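Local coordinates for protein Beta/alpha-amylase (Paenibacillus polymyxa, PDB 3VOC) that removes successive maltose units from the non-reducing ends of starch chains by means of this beta-amylase domain, part of a larger beta/alpha-amylase precursor, at residues G21-Q26 against L387-L392; L27-N32 against G397-E402. All blocks are in the same frame, centred on the assembly; numbering follows the deposited sequence.

Contact 1 (G21-Q26 against L387-L392); sequences GSFKKQ and LRINNL
Gln26 of helix 20-32 crosses Ile389 at a slant to reach Asn390 in the loop after strand 383-386. Its CB rests 3.7 Å from Ile389 CD1, a methyl that also meets Phe23 CE1 at 4.0 Å, so that both side chains touch it. From CB the chain runs straight out (chi2 177°), and CD passes Ile389 CD1 at 4.2 Å. At the tip the amide divides its work. OE1 lies in the plane of the Phe23 ring, at its edge, and accepts a bond from a bound Tris molecule, probably from the crystallisation liquor. NE2 donates to Asn390 OD1 over 3.0 Å, with an N-H...O angle of 165°. The acceptor lies almost in the Gln26 amide plane, whereas the donor stands well above the Asn390 carbonyl plane, off its lone pairs; the two amide planes are 74° apart. NE2 is further bonded to Val393 O, so two loop oxygens hold it, and the backbone carbonyl among them supports this orientation of the amide. With a leucine here, Asn390 OD1 and Val393 O would probably lose their shared donor, leaving the Asn390 amide freer to turn. The same loop carries Arg388, which probably binds substrate. Apolar contact thus seats Ile389 on the helix, while the Gln26 amide, bonded to both Asn390 and Val393, adds a polar anchor to the loop in a largely buried setting.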
loop_
_atom_site.group_PDB
_atom_site.type_symbol
_atom_site.label_atom_id
_atom_site.label_comp_id
_atom_site.label_asym_id
_atom_site.label_seq_id
_atom_site.Cartn_x
_atom_site.Cartn_y
_atom_site.Cartn_z
ATOM N N GLY A 21 -19.681 15.166 16.830
ATOM C CA GLY A 21 -20.748 14.471 17.539
ATOM C C GLY A 21 -21.202 13.246 16.777
ATOM O O GLY A 21 -21.430 12.188 17.369
ATOM N N SER A 22 -21.328 13.388 15.460
ATOM C CA SER A 22 -21.709 12.264 14.581
ATOM C C SER A 22 -20.677 11.137 14.612
ATOM O O SER A 22 -21.014 9.958 14.778
ATOM C CB SER A 22 -21.883 12.760 13.143
ATOM O OG SER A 22 -21.984 11.683 12.225
ATOM N N PHE A 23 -19.416 11.508 14.449
ATOM C CA PHE A 23 -18.328 10.538 14.450
ATOM C C PHE A 23 -18.261 9.820 15.792
ATOM O O PHE A 23 -18.078 8.600 15.831
ATOM C CB PHE A 23 -17.006 11.251 14.132
ATOM C CG PHE A 23 -15.827 10.343 14.039
ATOM C CD1 PHE A 23 -15.885 9.164 13.293
ATOM C CD2 PHE A 23 -14.634 10.673 14.690
ATOM C CE1 PHE A 23 -14.774 8.323 13.195
ATOM C CE2 PHE A 23 -13.505 9.833 14.595
ATOM C CZ PHE A 23 -13.581 8.664 13.847
ATOM N N LYS A 24 -18.445 10.562 16.890
ATOM C CA LYS A 24 -18.475 9.948 18.224
ATOM C C LYS A 24 -19.603 8.908 18.394
ATOM O O LYS A 24 -19.394 7.873 19.019
ATOM C CB LYS A 24 -18.550 11.012 19.326
ATOM C CG LYS A 24 -17.256 11.800 19.514
ATOM C CD LYS A 24 -17.388 12.800 20.637
ATOM C CE LYS A 24 -16.098 13.605 20.805
ATOM N NZ LYS A 24 -15.977 14.198 22.174
ATOM N N LYS A 25 -20.788 9.186 17.847
ATOM C CA LYS A 25 -21.894 8.211 17.834
ATOM C C LYS A 25 -21.501 6.935 17.081
ATOM O O LYS A 25 -21.802 5.812 17.520
ATOM C CB LYS A 25 -23.148 8.807 17.189
ATOM C CG LYS A 25 -23.889 9.811 18.073
ATOM C CD LYS A 25 -25.102 10.422 17.358
ATOM C CE LYS A 25 -25.430 11.757 17.990
ATOM N NZ LYS A 25 -26.475 12.541 17.260
ATOM N N GLN A 26 -20.850 7.114 15.930
ATOM C CA GLN A 26 -20.375 5.967 15.151
ATOM C C GLN A 26 -19.366 5.149 15.946
ATOM O O GLN A 26 -19.426 3.912 15.945
ATOM C CB GLN A 26 -19.741 6.401 13.837
ATOM C CG GLN A 26 -20.704 6.943 12.790
ATOM C CD GLN A 26 -19.951 7.400 11.550
ATOM O OE1 GLN A 26 -19.009 8.176 11.654
ATOM N NE2 GLN A 26 -20.332 6.890 10.387
ATOM N N LEU A 387 -13.127 -1.825 5.490
ATOM C CA LEU A 387 -13.349 -0.538 4.831
ATOM C C LEU A 387 -14.823 -0.423 4.458
ATOM O O LEU A 387 -15.333 -1.317 3.773
ATOM C CB LEU A 387 -12.502 -0.439 3.555
ATOM C CG LEU A 387 -11.021 -0.090 3.756
ATOM C CD1 LEU A 387 -10.210 -1.279 4.283
ATOM C CD2 LEU A 387 -10.408 0.449 2.452
ATOM N N ARG A 388 -15.547 0.608 4.908
ATOM C CA ARG A 388 -15.171 1.620 5.914
ATOM C C ARG A 388 -16.288 1.776 6.924
ATOM O O ARG A 388 -17.340 1.121 6.827
ATOM C CB ARG A 388 -15.055 2.997 5.273
ATOM C CG ARG A 388 -13.717 3.441 5.012
ATOM C CD ARG A 388 -13.796 4.607 4.042
ATOM N NE ARG A 388 -12.675 4.528 3.135
ATOM C CZ ARG A 388 -11.461 5.000 3.402
ATOM N NH1 ARG A 388 -11.197 5.592 4.569
ATOM N NH2 ARG A 388 -10.515 4.862 2.495
ATOM N N ILE A 389 -16.062 2.673 7.888
ATOM C CA ILE A 389 -16.981 2.876 8.989
ATOM C C ILE A 389 -18.435 3.125 8.541
ATOM O O ILE A 389 -19.348 2.536 9.109
ATOM C CB ILE A 389 -16.457 3.986 9.974
ATOM C CG1 ILE A 389 -17.360 4.124 11.202
ATOM C CG2 ILE A 389 -16.278 5.344 9.269
ATOM C CD1 ILE A 389 -16.695 4.934 12.350
ATOM N N ASN A 390 -18.650 3.954 7.514
ATOM C CA ASN A 390 -20.027 4.269 7.093
ATOM C C ASN A 390 -20.744 3.077 6.436
ATOM O O ASN A 390 -21.967 3.084 6.291
ATOM C CB ASN A 390 -20.068 5.532 6.222
ATOM C CG ASN A 390 -20.051 6.809 7.049
ATOM O OD1 ASN A 390 -19.046 7.158 7.694
ATOM N ND2 ASN A 390 -21.180 7.508 7.055
ATOM N N ASN A 391 -19.985 2.036 6.078
ATOM C CA ASN A 391 -20.599 0.805 5.597
ATOM C C ASN A 391 -21.141 -0.065 6.734
ATOM O O ASN A 391 -21.880 -1.024 6.478
ATOM C CB ASN A 391 -19.630 0.017 4.705
ATOM C CG ASN A 391 -19.042 0.872 3.584
ATOM O OD1 ASN A 391 -17.837 1.117 3.541
ATOM N ND2 ASN A 391 -19.898 1.357 2.701
ATOM N N LEU A 392 -20.778 0.286 7.975
ATOM C CA LEU A 392 -21.224 -0.430 9.187
ATOM C C LEU A 392 -22.159 0.384 10.059
ATOM O O LEU A 392 -23.010 -0.197 10.735
ATOM C CB LEU A 392 -20.033 -0.849 10.074
ATOM C CG LEU A 392 -19.033 -1.859 9.500
ATOM C CD1 LEU A 392 -17.888 -2.107 10.473
ATOM C CD2 LEU A 392 -19.715 -3.176 9.130
#

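Contact 2 (L27-N32 against G397-E402)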
loop_
_atom_site.group_PDB
_atom_site.type_symbol
_atom_site.label_atom_id
_atom_site.label_comp_id
_atom_site.label_asym_id
_atom_site.label_seq_id
_atom_site.Cartn_x
_atom_site.Cartn_y
_atom_site.Cartn_z
ATOM N N LEU A 27 -18.428 5.835 16.599
ATOM C CA LEU A 27 -17.405 5.150 17.395
ATOM C C LEU A 27 -18.025 4.337 18.523
ATOM O O LEU A 27 -17.653 3.186 18.727
ATOM C CB LEU A 27 -16.390 6.150 17.950
ATOM C CG LEU A 27 -15.519 6.890 16.927
ATOM C CD1 LEU A 27 -14.655 7.917 17.664
ATOM C CD2 LEU A 27 -14.649 5.889 16.145
ATOM N N GLN A 28 -18.974 4.933 19.247
ATOM C CA GLN A 28 -19.650 4.243 20.355
ATOM C C GLN A 28 -20.332 2.959 19.887
ATOM O O GLN A 28 -20.198 1.906 20.513
ATOM C CB GLN A 28 -20.689 5.153 21.014
ATOM C CG GLN A 28 -20.098 6.329 21.730
ATOM C CD GLN A 28 -21.097 7.473 21.899
ATOM O OE1 GLN A 28 -22.327 7.272 21.881
ATOM N NE2 GLN A 28 -20.569 8.680 22.072
ATOM N N THR A 29 -21.061 3.055 18.784
ATOM C CA THR A 29 -21.721 1.892 18.204
ATOM C C THR A 29 -20.713 0.793 17.813
ATOM O O THR A 29 -20.918 -0.371 18.146
ATOM C CB THR A 29 -22.628 2.308 17.030
ATOM O OG1 THR A 29 -23.672 3.164 17.537
ATOM C CG2 THR A 29 -23.265 1.094 16.361
ATOM N N LEU A 30 -19.607 1.161 17.152
ATOM C CA LEU A 30 -18.580 0.156 16.813
ATOM C C LEU A 30 -18.031 -0.520 18.062
ATOM O O LEU A 30 -17.884 -1.746 18.094
ATOM C CB LEU A 30 -17.433 0.763 16.001
ATOM C CG LEU A 30 -17.783 1.227 14.586
ATOM C CD1 LEU A 30 -16.517 1.706 13.900
ATOM C CD2 LEU A 30 -18.417 0.103 13.753
ATOM N N LYS A 31 -17.723 0.275 19.085
ATOM C CA LYS A 31 -17.210 -0.269 20.341
ATOM C C LYS A 31 -18.216 -1.237 20.970
ATOM O O LYS A 31 -17.840 -2.311 21.465
ATOM C CB LYS A 31 -16.884 0.866 21.317
ATOM C CG LYS A 31 -16.395 0.401 22.707
ATOM C CD LYS A 31 -15.033 -0.255 22.656
ATOM C CE LYS A 31 -14.633 -0.796 24.036
ATOM N NZ LYS A 31 -13.359 -1.561 23.913
ATOM N N ASN A 32 -19.491 -0.855 20.938
ATOM C CA ASN A 32 -20.564 -1.681 21.501
ATOM C C ASN A 32 -20.694 -3.046 20.791
ATOM O O ASN A 32 -21.252 -3.998 21.347
ATOM C CB ASN A 32 -21.882 -0.916 21.435
ATOM C CG ASN A 32 -22.921 -1.463 22.378
ATOM O OD1 ASN A 32 -22.590 -1.960 23.465
ATOM N ND2 ASN A 32 -24.194 -1.373 21.979
ATOM N N GLY A 397 -25.134 7.221 13.980
ATOM C CA GLY A 397 -24.718 6.130 14.860
ATOM C C GLY A 397 -25.511 4.832 14.748
ATOM O O GLY A 397 -25.164 3.834 15.389
ATOM N N SER A 398 -26.570 4.823 13.945
ATOM C CA SER A 398 -27.330 3.592 13.745
ATOM C C SER A 398 -26.578 2.637 12.815
ATOM O O SER A 398 -26.012 3.075 11.812
ATOM C CB SER A 398 -28.747 3.878 13.214
ATOM O OG SER A 398 -28.698 4.535 11.955
ATOM N N PRO A 399 -26.557 1.335 13.164
ATOM C CA PRO A 399 -26.022 0.257 12.323
ATOM C C PRO A 399 -26.642 0.225 10.945
ATOM O O PRO A 399 -27.827 0.491 10.802
ATOM C CB PRO A 399 -26.458 -1.005 13.073
ATOM C CG PRO A 399 -26.406 -0.584 14.513
ATOM C CD PRO A 399 -26.910 0.842 14.509
ATOM N N THR A 400 -25.843 -0.105 9.937
ATOM C CA THR A 400 -26.390 -0.483 8.642
ATOM C C THR A 400 -26.827 -1.936 8.800
ATOM O O THR A 400 -26.569 -2.567 9.847
ATOM C CB THR A 400 -25.310 -0.413 7.536
ATOM O OG1 THR A 400 -24.310 -1.415 7.785
ATOM C CG2 THR A 400 -24.646 0.984 7.515
ATOM N N GLY A 401 -27.429 -2.478 7.746
ATOM C CA GLY A 401 -27.796 -3.885 7.712
ATOM C C GLY A 401 -26.616 -4.849 7.732
ATOM O O GLY A 401 -26.816 -6.039 7.950
ATOM N N GLU A 402 -25.396 -4.347 7.537
ATOM C CA GLU A 402 -24.216 -5.213 7.449
ATOM C C GLU A 402 -23.474 -5.415 8.772
ATOM O O GLU A 402 -22.623 -6.310 8.883
ATOM C CB GLU A 402 -23.236 -4.698 6.375
ATOM C CG GLU A 402 -23.815 -4.633 4.952
ATOM C CD GLU A 402 -24.457 -5.957 4.492
ATOM O OE1 GLU A 402 -23.971 -7.053 4.861
ATOM O OE2 GLU A 402 -25.466 -5.898 3.760
#
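Thr29 on helix 20-32 and Gly397 in the loop leading toward helix 403-411 bring their CA atoms to 6.2 Å, the nearest pair of CA atoms across the contact, and Gly397 turns there with a positive phi of 91°. A CB at these backbone angles would be jammed against the carbonyl O of the preceding residue, which accounts for the glycine. Its own carbonyl is offered to the helix: Thr29 OG1 donates to Gly397 O at 2.7 Å, approaching in the carbonyl plane and on a lone pair. The hydroxyl is also hydrogen-bonded to Lys25 O, one helical turn earlier. As both partners are carbonyl oxygens, its single proton, directed at Gly397 O, is probably shared with Lys25 O.

The other branch of Thr29 makes the apolar part of the contact. CG2 is anti to the backbone N, which sets OG1 beside that N (chi1 -63°) and lets the methyl come against the proline beyond the glycine. Thr29 CG2 meets Pro399 CG at 4.0 Å and Pro399 CD at 4.1 Å, the two side chains crossing at about a right angle. Thr29 CG2 also lies 3.5 Å from Gly397 O, so the threonine straddles that oxygen with hydroxyl and methyl together.

Beyond Pro399 the loop leaves the helix. Thr400 OG1 accepts Glu402 N at 3.1 Å, and is itself hydrogen-bonded to Asn391 O, tying the start of the turn back to an earlier part of the loop. The bond from Glu402 N makes an ST turn, a capping arrangement leading into helix 403-411, in a loop that joins the last strand of the TIM barrel to that helix and leans on the helix following the first strand.

From the N terminus, the chain leaves strand 7-11, forms helix 20-32, and then builds the rest of the barrel before returning to that helix through the loop after strand 383-386. Contact 1 closes a loop with 360 residues between its segments and contact 2 one with 364; the two cross, because their segments alternate along the chain. Successive parts of one helix therefore receive successive parts of one loop. They also touch: Leu30 CD1 packs on Ile389 CD1 at 3.6 Å, and Leu392 O is probably hydrogen-bonded to Thr400 N at 2.9 Å. Together they fasten the loop after the last strand to the helix after the first, strands that are neighbours in the closed TIM barrel.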